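PDB 4HWX: neutral proteinase inhibitor ScNPI from Streptomyces caespitosus, which inhibits peptidases of two classes at once, probably serine and metallopeptidases, as a homodimeric member of the Streptomyces subtilisin inhibitor family. Local coordinates for residues G55-L60 with G83-R88; H94-T99 with A104-N109; T12-S17 with D22-A27; V77-D82 with C100-N105; N51-D54 with R59-A62. All coordinates share one frame; numbering follows the deposited sequence.

Interaction 1 of 5, residues G55-L60 with G83-R88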
# COMPACT_ATOMS: atom_id res chain seq x y z
N GLY A 55 13.10 1.75 -9.29
CA GLY A 55 12.82 1.02 -8.05
C GLY A 55 13.50 1.50 -6.78
O GLY A 55 13.24 0.95 -5.71
N GLU A 56 14.41 2.50 -6.89
CA GLU A 56 15.10 3.03 -5.71
C GLU A 56 14.44 4.36 -5.36
O GLU A 56 14.82 5.41 -5.89
CB GLU A 56 16.63 3.14 -5.93
CG GLU A 56 17.39 3.71 -4.73
CD GLU A 56 17.03 3.11 -3.38
OE1 GLU A 56 16.23 3.74 -2.64
OE2 GLU A 56 17.51 1.99 -3.09
N LEU A 57 13.44 4.31 -4.46
CA LEU A 57 12.64 5.48 -4.11
C LEU A 57 13.41 6.58 -3.39
O LEU A 57 12.88 7.69 -3.31
CB LEU A 57 11.37 5.09 -3.33
CG LEU A 57 10.19 4.71 -4.24
CD1 LEU A 57 10.47 3.45 -5.07
CD2 LEU A 57 8.93 4.49 -3.42
N ASN A 58 14.67 6.36 -2.98
CA ASN A 58 15.47 7.48 -2.45
C ASN A 58 15.71 8.51 -3.57
O ASN A 58 15.99 9.67 -3.29
CB ASN A 58 16.82 6.99 -1.89
CG ASN A 58 16.75 6.41 -0.51
OD1 ASN A 58 15.76 6.57 0.21
ND2 ASN A 58 17.81 5.74 -0.11
N ARG A 59 15.59 8.08 -4.84
CA ARG A 59 15.73 8.93 -6.03
C ARG A 59 14.55 9.90 -6.18
O ARG A 59 14.63 10.80 -7.01
CB ARG A 59 15.93 8.10 -7.32
CG ARG A 59 17.30 7.44 -7.33
CD ARG A 59 17.55 6.53 -8.52
NE ARG A 59 18.79 5.78 -8.31
CZ ARG A 59 19.10 4.62 -8.88
NH1 ARG A 59 18.26 4.05 -9.74
NH2 ARG A 59 20.24 4.02 -8.60
N LEU A 60 13.47 9.76 -5.36
CA LEU A 60 12.34 10.71 -5.35
C LEU A 60 12.80 12.03 -4.69
O LEU A 60 12.21 13.08 -4.92
CB LEU A 60 11.10 10.15 -4.61
CG LEU A 60 10.35 8.98 -5.27
CD1 LEU A 60 9.22 8.50 -4.40
CD2 LEU A 60 9.82 9.34 -6.64
N GLY A 83 3.69 -1.23 -1.50
CA GLY A 83 2.95 -1.95 -2.53
C GLY A 83 3.84 -2.74 -3.44
O GLY A 83 4.73 -3.45 -2.96
N VAL A 84 3.61 -2.61 -4.74
CA VAL A 84 4.42 -3.32 -5.73
C VAL A 84 4.68 -2.37 -6.89
O VAL A 84 3.80 -1.59 -7.24
CB VAL A 84 3.76 -4.68 -6.16
CG1 VAL A 84 2.36 -4.50 -6.74
CG2 VAL A 84 4.64 -5.45 -7.13
N LEU A 85 5.89 -2.41 -7.45
CA LEU A 85 6.30 -1.57 -8.56
C LEU A 85 7.03 -2.43 -9.56
O LEU A 85 8.11 -2.96 -9.25
CB LEU A 85 7.18 -0.39 -8.07
CG LEU A 85 7.78 0.57 -9.14
CD1 LEU A 85 6.68 1.22 -10.00
CD2 LEU A 85 8.62 1.67 -8.48
N ASN A 86 6.43 -2.59 -10.76
CA ASN A 86 6.96 -3.40 -11.86
C ASN A 86 7.35 -4.81 -11.34
O ASN A 86 8.44 -5.30 -11.63
CB ASN A 86 8.13 -2.68 -12.57
CG ASN A 86 7.72 -1.35 -13.19
OD1 ASN A 86 6.67 -1.23 -13.84
ND2 ASN A 86 8.54 -0.33 -12.99
N GLY A 87 6.46 -5.40 -10.53
CA GLY A 87 6.63 -6.73 -9.96
C GLY A 87 7.42 -6.85 -8.68
O GLY A 87 7.43 -7.93 -8.09
N ARG A 88 8.11 -5.78 -8.22
CA ARG A 88 8.88 -5.89 -6.97
C ARG A 88 8.19 -5.18 -5.83
O ARG A 88 7.74 -4.04 -5.98
CB ARG A 88 10.34 -5.43 -7.06
CG ARG A 88 10.66 -4.25 -7.95
CD ARG A 88 11.92 -4.53 -8.77
NE ARG A 88 13.11 -3.91 -8.19
CZ ARG A 88 13.82 -2.94 -8.76
NH1 ARG A 88 13.48 -2.47 -9.95
NH2 ARG A 88 14.89 -2.44 -8.14
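Leu57 and Leu85 meet through one methyl each, CD1 of Leu57 lying 4.3 Å from CD2 of Leu85. Leu85 points its CB toward the 55-60 loop. Its CG stands anti to the backbone N (chi1 177°), which carries CD2 across to Leu57. The same CD2 lies 4.3 Å from Gly55 CA, touching both Gly55 and the first buried side chain after it. Arg88 also starts toward the loop. Its chain bends at chi2 and chi3 and lays one face of the guanidinium over Gly55 CA, with NH2 at 4.0 Å. A CB on Gly55 would collide with that NH2, and its positive phi (88°) also suits a glycine. Arg88 NH1 adds a weak hydrogen bond to Asp54 O. Leu85 and Arg88 end a type I' turn with Asn86 and Gly87 at its corners, which makes a tight hairpin between strands 84-85 and 88-96. Its backbone bonds are Leu85 N to Arg88 O and Arg88 N to Leu85 O. Opposite the hairpin, residues 57-60 form a short 3-10 segment. Glu56 OE1 accepts from Asn58 N at 3.1 Å, through the lone pair anti to the other oxygen. Glu56 CB lies 4.0 Å above the centre of the Arg59 guanidinium plane, against one of its faces. Leu57 also packs on Val90 and Trp92, and Leu85 on Leu50 of helix 43-52. The Arg88 side chain is about 9 Å from that of His4, which binds zinc in a structure of this protein, although no zinc is bound to this chain here.

Interaction 2 of 5, residues H94-T99 with A104-N109. With ACT (acetate ion), chain E.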
# COMPACT_ATOMS: atom_id res chain seq x y z
N HIS A 94 10.68 7.84 4.59
CA HIS A 94 11.68 8.90 4.81
C HIS A 94 11.08 9.92 5.73
O HIS A 94 9.95 10.35 5.50
CB HIS A 94 12.16 9.57 3.51
CG HIS A 94 13.36 10.43 3.72
ND1 HIS A 94 14.65 9.93 3.56
CD2 HIS A 94 13.44 11.73 4.12
CE1 HIS A 94 15.47 10.94 3.84
NE2 HIS A 94 14.79 12.04 4.18
N THR A 95 11.82 10.28 6.79
CA THR A 95 11.42 11.28 7.79
C THR A 95 12.15 12.60 7.53
O THR A 95 13.37 12.62 7.39
CB THR A 95 11.69 10.78 9.22
OG1 THR A 95 11.00 9.55 9.41
CG2 THR A 95 11.25 11.78 10.31
N PHE A 96 11.39 13.69 7.43
CA PHE A 96 11.91 15.04 7.25
C PHE A 96 11.80 15.82 8.58
O PHE A 96 10.88 15.56 9.35
CB PHE A 96 11.17 15.77 6.12
CG PHE A 96 11.28 15.12 4.76
CD1 PHE A 96 12.39 15.36 3.95
CD2 PHE A 96 10.27 14.28 4.28
CE1 PHE A 96 12.50 14.76 2.69
CE2 PHE A 96 10.37 13.70 3.01
CZ PHE A 96 11.48 13.94 2.22
N SER A 97 12.71 16.81 8.81
CA SER A 97 12.77 17.67 10.01
C SER A 97 11.44 18.37 10.28
O SER A 97 11.02 18.48 11.43
CB SER A 97 13.86 18.74 9.83
OG SER A 97 15.13 18.16 9.57
N ASN A 98 10.79 18.87 9.21
CA ASN A 98 9.50 19.57 9.23
C ASN A 98 8.92 19.60 7.81
O ASN A 98 9.55 19.10 6.88
CB ASN A 98 9.63 20.99 9.84
CG ASN A 98 10.62 21.87 9.13
OD1 ASN A 98 10.58 22.00 7.91
ND2 ASN A 98 11.51 22.52 9.86
N THR A 99 7.71 20.16 7.65
CA THR A 99 7.03 20.20 6.35
C THR A 99 7.76 21.04 5.32
O THR A 99 7.74 20.68 4.14
CB THR A 99 5.59 20.69 6.48
OG1 THR A 99 5.60 22.02 7.00
CG2 THR A 99 4.75 19.75 7.34
N ALA A 104 10.96 21.09 0.27
CA ALA A 104 12.22 21.45 -0.40
C ALA A 104 12.89 20.23 -1.07
O ALA A 104 13.38 20.34 -2.20
CB ALA A 104 13.19 22.09 0.58
N ASN A 105 12.88 19.07 -0.39
CA ASN A 105 13.55 17.87 -0.90
C ASN A 105 12.69 17.01 -1.80
O ASN A 105 13.24 16.16 -2.50
CB ASN A 105 14.03 17.02 0.27
CG ASN A 105 15.23 17.63 0.92
OD1 ASN A 105 16.37 17.40 0.49
ND2 ASN A 105 15.00 18.48 1.92
N LEU A 106 11.36 17.20 -1.78
CA LEU A 106 10.51 16.36 -2.62
C LEU A 106 10.12 17.07 -3.88
O LEU A 106 9.09 16.73 -4.46
CB LEU A 106 9.28 15.82 -1.87
CG LEU A 106 9.55 14.53 -1.10
CD1 LEU A 106 8.34 14.14 -0.28
CD2 LEU A 106 9.99 13.37 -2.04
N ASN A 107 10.99 18.04 -4.34
CA ASN A 107 10.92 18.78 -5.61
C ASN A 107 9.55 19.44 -5.70
O ASN A 107 9.17 20.23 -4.83
CB ASN A 107 11.13 17.73 -6.75
CG ASN A 107 11.63 18.19 -8.09
OD1 ASN A 107 10.96 17.99 -9.11
ND2 ASN A 107 12.87 18.65 -8.14
N SER A 108 8.83 19.07 -6.74
CA SER A 108 7.43 19.29 -7.04
C SER A 108 7.01 17.96 -7.67
O SER A 108 6.12 17.88 -8.53
CB SER A 108 7.22 20.51 -7.93
OG SER A 108 7.06 21.68 -7.14
N ASN A 109 7.74 16.89 -7.23
CA ASN A 109 7.65 15.49 -7.62
C ASN A 109 6.21 15.07 -7.56
O ASN A 109 5.57 15.20 -6.51
CB ASN A 109 8.53 14.61 -6.72
CG ASN A 109 8.79 13.23 -7.25
OD1 ASN A 109 7.91 12.39 -7.27
ND2 ASN A 109 10.00 12.98 -7.69
C ACT E . 16.85 14.93 4.36
O ACT E . 17.81 15.48 4.95
OXT ACT E . 15.82 14.68 4.98
CH3 ACT E . 16.97 14.57 2.90
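Phe96 reaches from its strand toward Asn105 and Leu106 at the end of helix 99-105. From CB, the ring carbon CG goes anti to the carbonyl carbon (chi1 -61°), and this sends the ring toward the helix end. CD1 comes first, 3.6 Å from OXT of a bound acetate that probably came from the crystallisation liquor. CE1 lies 3.6 Å from Asn105 CB. CZ, at the far end, meets Leu106 CG at 3.9 Å, and CE2 meets Leu106 CD1 at the same distance. The Leu106 side chain runs at about a right angle to that of Phe96. The amide plane of Asn105 is turned only 27° from the ring. Its ND2 is bonded back to Val101 O, within the helix. Over one face of the ring lies His94 CD2, 3.4 Å above the plane and over its centre. The imidazole NE2 of His94 donates to acetate OXT at 2.9 Å in a nearly straight bond (176°), the ion sitting at the edge of the His94 ring. Leu61 packs on both rings from the loop between helix 43-52 and strand 77-82. A serine in place of Phe96 would probably open a gap between strand and helix end, leaving Asn105 CB and Leu106 without their shared neighbour and His94 with no ring beneath it. Just after the strand, Asn98 takes the N-cap position, its OD1 accepting from Val101 N. The chain thus passes from strand 88-96 to helix 99-105, and the helix folds back on its own strand, as fits the helix-on-sheet layers of the subtilisin inhibitor fold.

Interaction 3 of 5, residues T12-S17 with D22-A27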
# COMPACT_ATOMS: atom_id res chain seq x y z
N THR A 12 1.55 7.63 1.86
CA THR A 12 0.97 8.34 3.00
C THR A 12 1.95 9.41 3.51
O THR A 12 3.16 9.36 3.25
CB THR A 12 0.51 7.41 4.16
OG1 THR A 12 1.57 7.17 5.08
CG2 THR A 12 -0.18 6.11 3.71
N VAL A 13 1.40 10.37 4.25
CA VAL A 13 2.15 11.41 4.92
C VAL A 13 1.71 11.35 6.38
O VAL A 13 0.51 11.47 6.68
CB VAL A 13 1.98 12.81 4.28
CG1 VAL A 13 2.75 13.87 5.05
CG2 VAL A 13 2.39 12.80 2.81
N ILE A 14 2.68 11.14 7.28
CA ILE A 14 2.47 10.94 8.70
C ILE A 14 3.03 12.09 9.55
O ILE A 14 4.15 12.55 9.34
CB ILE A 14 3.12 9.58 9.11
CG1 ILE A 14 2.52 8.41 8.30
CG2 ILE A 14 3.00 9.33 10.61
CD1 ILE A 14 3.33 7.05 8.45
N GLN A 15 2.23 12.54 10.54
CA GLN A 15 2.66 13.55 11.49
C GLN A 15 3.47 12.83 12.57
O GLN A 15 2.90 12.09 13.39
CB GLN A 15 1.44 14.29 12.08
CG GLN A 15 1.80 15.47 12.98
CD GLN A 15 0.55 16.02 13.64
OE1 GLN A 15 -0.04 17.00 13.19
NE2 GLN A 15 0.09 15.34 14.68
N GLY A 16 4.79 12.96 12.50
CA GLY A 16 5.72 12.28 13.40
C GLY A 16 6.83 11.55 12.66
O GLY A 16 7.04 11.75 11.46
N SER A 17 7.57 10.70 13.40
CA SER A 17 8.73 9.95 12.87
C SER A 17 8.38 8.56 12.30
O SER A 17 9.27 7.85 11.85
CB SER A 17 9.78 9.80 13.97
OG SER A 17 10.30 11.07 14.34
N ASP A 22 1.46 7.25 15.49
CA ASP A 22 1.41 8.51 14.74
C ASP A 22 0.18 8.66 13.84
O ASP A 22 -0.26 7.71 13.20
CB ASP A 22 2.68 8.68 13.89
CG ASP A 22 3.95 9.01 14.66
OD1 ASP A 22 3.85 9.50 15.80
OD2 ASP A 22 5.04 8.83 14.09
N THR A 23 -0.34 9.89 13.80
CA THR A 23 -1.50 10.29 12.99
C THR A 23 -1.12 10.35 11.50
O THR A 23 -0.14 11.01 11.13
CB THR A 23 -2.01 11.65 13.50
OG1 THR A 23 -2.45 11.49 14.84
CG2 THR A 23 -3.13 12.23 12.64
N VAL A 24 -1.92 9.69 10.67
CA VAL A 24 -1.75 9.71 9.22
C VAL A 24 -2.52 10.93 8.74
O VAL A 24 -3.73 10.98 8.91
CB VAL A 24 -2.21 8.38 8.55
CG1 VAL A 24 -2.06 8.44 7.03
CG2 VAL A 24 -1.45 7.18 9.13
N LEU A 25 -1.82 11.92 8.18
CA LEU A 25 -2.44 13.17 7.72
C LEU A 25 -3.22 12.96 6.42
O LEU A 25 -4.34 13.47 6.29
CB LEU A 25 -1.35 14.28 7.53
CG LEU A 25 -0.53 14.68 8.78
CD1 LEU A 25 0.63 15.63 8.40
CD2 LEU A 25 -1.41 15.33 9.85
N ARG A 26 -2.63 12.26 5.45
CA ARG A 26 -3.26 12.09 4.15
C ARG A 26 -2.65 10.90 3.43
O ARG A 26 -1.55 10.48 3.76
CB ARG A 26 -3.16 13.39 3.30
CG ARG A 26 -1.75 13.88 3.01
CD ARG A 26 -1.76 15.29 2.43
NE ARG A 26 -0.40 15.74 2.13
CZ ARG A 26 0.41 16.31 3.01
NH1 ARG A 26 -0.01 16.52 4.26
NH2 ARG A 26 1.63 16.66 2.66
N ALA A 27 -3.38 10.38 2.45
CA ALA A 27 -2.93 9.23 1.68
C ALA A 27 -3.55 9.18 0.31
O ALA A 27 -4.67 9.68 0.12
CB ALA A 27 -3.28 7.94 2.43
O HOH W 1 0.90 12.10 15.34
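Val13 makes most of the backbone bonds between strands 12-15 and 23-27. Its N donates to Arg26 O at 3.0 Å. Its O accepts from Leu25 N at 2.8 Å and, weakly, from Arg26 N. Leu25 and Arg26 thus both face Val13, a classic beta bulge in the hairpin of strands 8-15 and 23-32. Farther along, Gln15 N donates to Thr23 O at 2.9 Å. A water links Gln15 O to Thr23 N. Side-chain packing falls on two faces. Arg26 CG stands between its backbone N and carbonyl carbon (chi1 59°), and the extended chain to NE lies alongside Val13, pointing the same way. Val13 CG1 sits 3.5 Å above the guanidinium plane, offset toward its rim. Met102 of helix 99-105 packs on both. On the other face, Thr12 CG2 touches Ala27 CB at 3.8 Å, and Ile14 packs on Val24. The second subunit meets this face through its Val84, Gly87 and Arg89. Ile14 CG2 lies 3.4 Å from Asp22 CB. Asp22 OD2 is bonded to Gly18 N and Glu19 N. Arg26 NE donates to Phe114 O, and an alanine in place of Arg26 would probably bare one side of Val13 and cost that C-terminal oxygen its donor.

Interaction 4 of 5, residues V77-D82 with C100-N105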
# COMPACT_ATOMS: atom_id res chain seq x y z
N VAL A 77 7.88 14.90 9.98
CA VAL A 77 6.86 14.47 9.04
C VAL A 77 7.49 13.34 8.21
O VAL A 77 8.61 13.47 7.71
CB VAL A 77 6.29 15.65 8.18
CG1 VAL A 77 7.37 16.39 7.39
CG2 VAL A 77 5.19 15.17 7.23
N THR A 78 6.77 12.21 8.11
CA THR A 78 7.28 11.02 7.43
C THR A 78 6.42 10.66 6.23
O THR A 78 5.20 10.65 6.31
CB THR A 78 7.35 9.87 8.46
OG1 THR A 78 8.27 10.27 9.49
CG2 THR A 78 7.79 8.50 7.85
N VAL A 79 7.08 10.38 5.11
CA VAL A 79 6.43 9.92 3.88
C VAL A 79 6.63 8.41 3.81
O VAL A 79 7.67 7.91 4.24
CB VAL A 79 6.89 10.64 2.59
CG1 VAL A 79 6.46 12.09 2.57
CG2 VAL A 79 8.40 10.51 2.35
N THR A 80 5.62 7.69 3.31
CA THR A 80 5.69 6.23 3.16
C THR A 80 5.25 5.85 1.76
O THR A 80 4.47 6.57 1.14
CB THR A 80 4.83 5.48 4.20
OG1 THR A 80 3.45 5.68 3.93
CG2 THR A 80 5.18 5.82 5.64
N ALA A 81 5.80 4.75 1.25
CA ALA A 81 5.45 4.18 -0.04
C ALA A 81 5.43 2.66 0.12
O ALA A 81 6.41 2.09 0.59
CB ALA A 81 6.44 4.62 -1.10
N ASP A 82 4.27 2.03 -0.10
CA ASP A 82 4.15 0.57 0.04
C ASP A 82 3.34 -0.01 -1.09
O ASP A 82 2.38 0.62 -1.54
CB ASP A 82 3.50 0.16 1.38
CG ASP A 82 4.25 0.60 2.61
OD1 ASP A 82 5.09 -0.18 3.10
OD2 ASP A 82 3.96 1.70 3.14
N CYS A 100 8.41 22.15 5.74
CA CYS A 100 9.15 22.99 4.81
C CYS A 100 10.30 22.18 4.18
O CYS A 100 10.52 22.24 2.98
CB CYS A 100 9.67 24.25 5.49
SG CYS A 100 10.53 25.40 4.37
N VAL A 101 11.07 21.46 5.02
CA VAL A 101 12.21 20.63 4.59
C VAL A 101 11.71 19.49 3.65
O VAL A 101 12.34 19.20 2.63
CB VAL A 101 13.03 20.07 5.80
CG1 VAL A 101 14.17 19.16 5.32
CG2 VAL A 101 13.59 21.22 6.65
N MET A 102 10.57 18.92 3.98
CA MET A 102 9.95 17.90 3.14
C MET A 102 9.66 18.44 1.75
O MET A 102 10.08 17.83 0.76
CB MET A 102 8.65 17.39 3.78
CG MET A 102 7.87 16.49 2.84
SD MET A 102 6.42 15.76 3.62
CE MET A 102 5.41 15.44 2.09
N SER A 103 8.98 19.60 1.69
CA SER A 103 8.64 20.26 0.42
C SER A 103 9.91 20.57 -0.40
O SER A 103 9.94 20.27 -1.61
CB SER A 103 7.83 21.53 0.66
OG SER A 103 7.58 22.21 -0.56
N ALA A 104 10.96 21.09 0.27
CA ALA A 104 12.22 21.45 -0.40
C ALA A 104 12.89 20.23 -1.07
O ALA A 104 13.38 20.34 -2.20
CB ALA A 104 13.19 22.09 0.58
N ASN A 105 12.88 19.07 -0.39
CA ASN A 105 13.55 17.87 -0.90
C ASN A 105 12.69 17.01 -1.80
O ASN A 105 13.24 16.16 -2.50
CB ASN A 105 14.03 17.02 0.27
CG ASN A 105 15.23 17.63 0.92
OD1 ASN A 105 16.37 17.40 0.49
ND2 ASN A 105 15.00 18.48 1.92
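Met102 reaches out of helix 99-105 to Val77 and Val79 on strand 77-82. Its side chain is fully stretched. CG is anti to the backbone N (chi1 171°), and the chain stays extended through SD to CE. In this form it reaches from helix to sheet. Near its base, Met102 CB lies 4.0 Å from Val77 CG1. The sulfur comes next and is shared: Met102 SD is 3.9 Å from Val77 CG2 and 3.8 Å from Val79 CG1. The tip, Met102 CE, presses on Val79 CG1 at 3.5 Å. The two valines hold different rotamers. Val77 has CG1 wedged between its backbone N and carbonyl carbon (chi1 58°), and both of its methyls meet the sulfur. Val79 has CG1 anti to its carbonyl carbon, and this one branch does all the touching. The thioether crosses Val77 at about a right angle and Val79 at a slant. Every atom of this meeting is apolar or sulfur, and no hydrogen bond joins the two segments. Within the helix, Asn105 folds its amide back, with Val101 O, the acceptor of its ND2, close to the amide plane. Asn105 N also reaches this oxygen, from the opposite face of the carbonyl plane, so Val101 O is gripped twice by one residue. The Cys100-Cys70 disulfide ties the helix to an earlier loop. On strand 77-82, Asp82 makes a salt bridge to Arg89 of the second subunit. A helix laid over an antiparallel sheet, with alternate strand residues facing it, is characteristic of the subtilisin inhibitor fold.

Interaction 5 of 5, residues N51-D54 with R59-A62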
# COMPACT_ATOMS: atom_id res chain seq x y z
N ASN A 51 8.67 5.19 -12.17
CA ASN A 51 9.48 4.46 -13.15
C ASN A 51 10.86 5.08 -13.32
O ASN A 51 11.84 4.35 -13.47
CB ASN A 51 8.74 4.38 -14.50
CG ASN A 51 7.65 3.33 -14.51
OD1 ASN A 51 7.69 2.33 -13.79
ND2 ASN A 51 6.64 3.54 -15.34
N ALA A 52 10.98 6.42 -13.22
CA ALA A 52 12.27 7.11 -13.37
C ALA A 52 13.29 6.76 -12.26
O ALA A 52 14.49 6.95 -12.48
CB ALA A 52 12.06 8.62 -13.42
N THR A 53 12.83 6.27 -11.09
CA THR A 53 13.72 5.92 -9.97
C THR A 53 14.40 4.57 -10.17
O THR A 53 15.35 4.25 -9.45
CB THR A 53 12.94 5.89 -8.63
OG1 THR A 53 12.08 4.74 -8.59
CG2 THR A 53 12.17 7.18 -8.36
N ASP A 54 13.84 3.74 -11.09
CA ASP A 54 14.25 2.36 -11.38
C ASP A 54 14.12 1.48 -10.10
O ASP A 54 14.96 0.60 -9.86
CB ASP A 54 15.68 2.33 -11.98
CG ASP A 54 16.04 1.07 -12.74
OD1 ASP A 54 15.13 0.48 -13.38
OD2 ASP A 54 17.23 0.69 -12.72
N ARG A 59 15.59 8.08 -4.84
CA ARG A 59 15.73 8.93 -6.03
C ARG A 59 14.55 9.90 -6.18
O ARG A 59 14.63 10.80 -7.01
CB ARG A 59 15.93 8.10 -7.32
CG ARG A 59 17.30 7.44 -7.33
CD ARG A 59 17.55 6.53 -8.52
NE ARG A 59 18.79 5.78 -8.31
CZ ARG A 59 19.10 4.62 -8.88
NH1 ARG A 59 18.26 4.05 -9.74
NH2 ARG A 59 20.24 4.02 -8.60
N LEU A 60 13.47 9.76 -5.36
CA LEU A 60 12.34 10.71 -5.35
C LEU A 60 12.80 12.03 -4.69
O LEU A 60 12.21 13.08 -4.92
CB LEU A 60 11.10 10.15 -4.61
CG LEU A 60 10.35 8.98 -5.27
CD1 LEU A 60 9.22 8.50 -4.40
CD2 LEU A 60 9.82 9.34 -6.64
N LEU A 61 13.84 11.96 -3.84
CA LEU A 61 14.41 13.12 -3.18
C LEU A 61 15.43 13.73 -4.11
O LEU A 61 16.12 13.00 -4.81
CB LEU A 61 15.04 12.76 -1.82
CG LEU A 61 14.07 12.55 -0.65
CD1 LEU A 61 13.52 11.17 -0.65
CD2 LEU A 61 14.78 12.75 0.67
N ALA A 62 15.47 15.07 -4.18
CA ALA A 62 16.43 15.76 -5.05
C ALA A 62 17.04 16.95 -4.31
O ALA A 62 16.41 17.47 -3.38
CB ALA A 62 15.72 16.24 -6.31
O HOH W 2 17.27 6.54 -11.66
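Thr53 O accepts from Arg59 NH1 at 2.9 Å, the one direct hydrogen bond between the two segments. It is bent, with an N-H...O angle of 137°. The donor stands above the carbonyl plane, 42° out of it, so the bond uses no lone-pair direction. The oxygen is likewise tilted from the guanidinium plane. Arg59 gets there with its chain extended from CG to NE, running past the carbonyl on the way: CD lies 3.3 Å from Thr53 O. A water bridges the same group to the helix end, donating to Ala52 O at 2.9 Å and accepting weakly from NH1. Asp54 meets the guanidinium at its edge through CB, 3.8 Å from NH1. Its carboxylate stays apart, with no charged atom in contact, though the opposite charges may still attract. Behind these polar atoms the threonine packs on carbon. Thr53 CB sits 3.9 Å from Arg59 CB, and Thr53 CG2 lies 3.6 Å from Leu60 CD2. The CG2 contact follows from the rotamer: OG1 lies between backbone N and carbonyl carbon (chi1 72°), which sets CG2 anti to the carbonyl carbon. OG1 bonds to Leu50 O, back in the helix, with a weaker bond to Gly55 N. Thr53 is therefore held by both of its branches. Asp54 is the first residue to leave helical geometry, with positive phi, and its N still bonds to Asn51 O. The contact lies where helix 43-52 gives way to the long loop before strand 77-82. Leu60 continues inward onto Asn109, Val111 and Tyr112, while Leu61 packs on strand 88-96.

From the N terminus, interaction 3 comes first and closes a short hairpin loop. Interaction 5 then folds the end of helix 43-52 onto the turn that follows. Interaction 1 starts inside that small loop, shares Arg59 and Leu60 with it, and runs on to the hairpin at 83-88. Interaction 4 opens at 77-82, before interaction 1 has closed, so the two cross; Leu57 touches Ala81 where they meet. Interaction 2 opens later, shares Ala104 and Asn105 with interaction 4 at the end of helix 99-105, and runs on beyond it. Strand 77-82 lies between strands 8-15 and 88-96, joining interactions 3, 4 and 2 through one sheet. Ala62 N bonds to Asn105 O, linking the 59-62 loop to that helix.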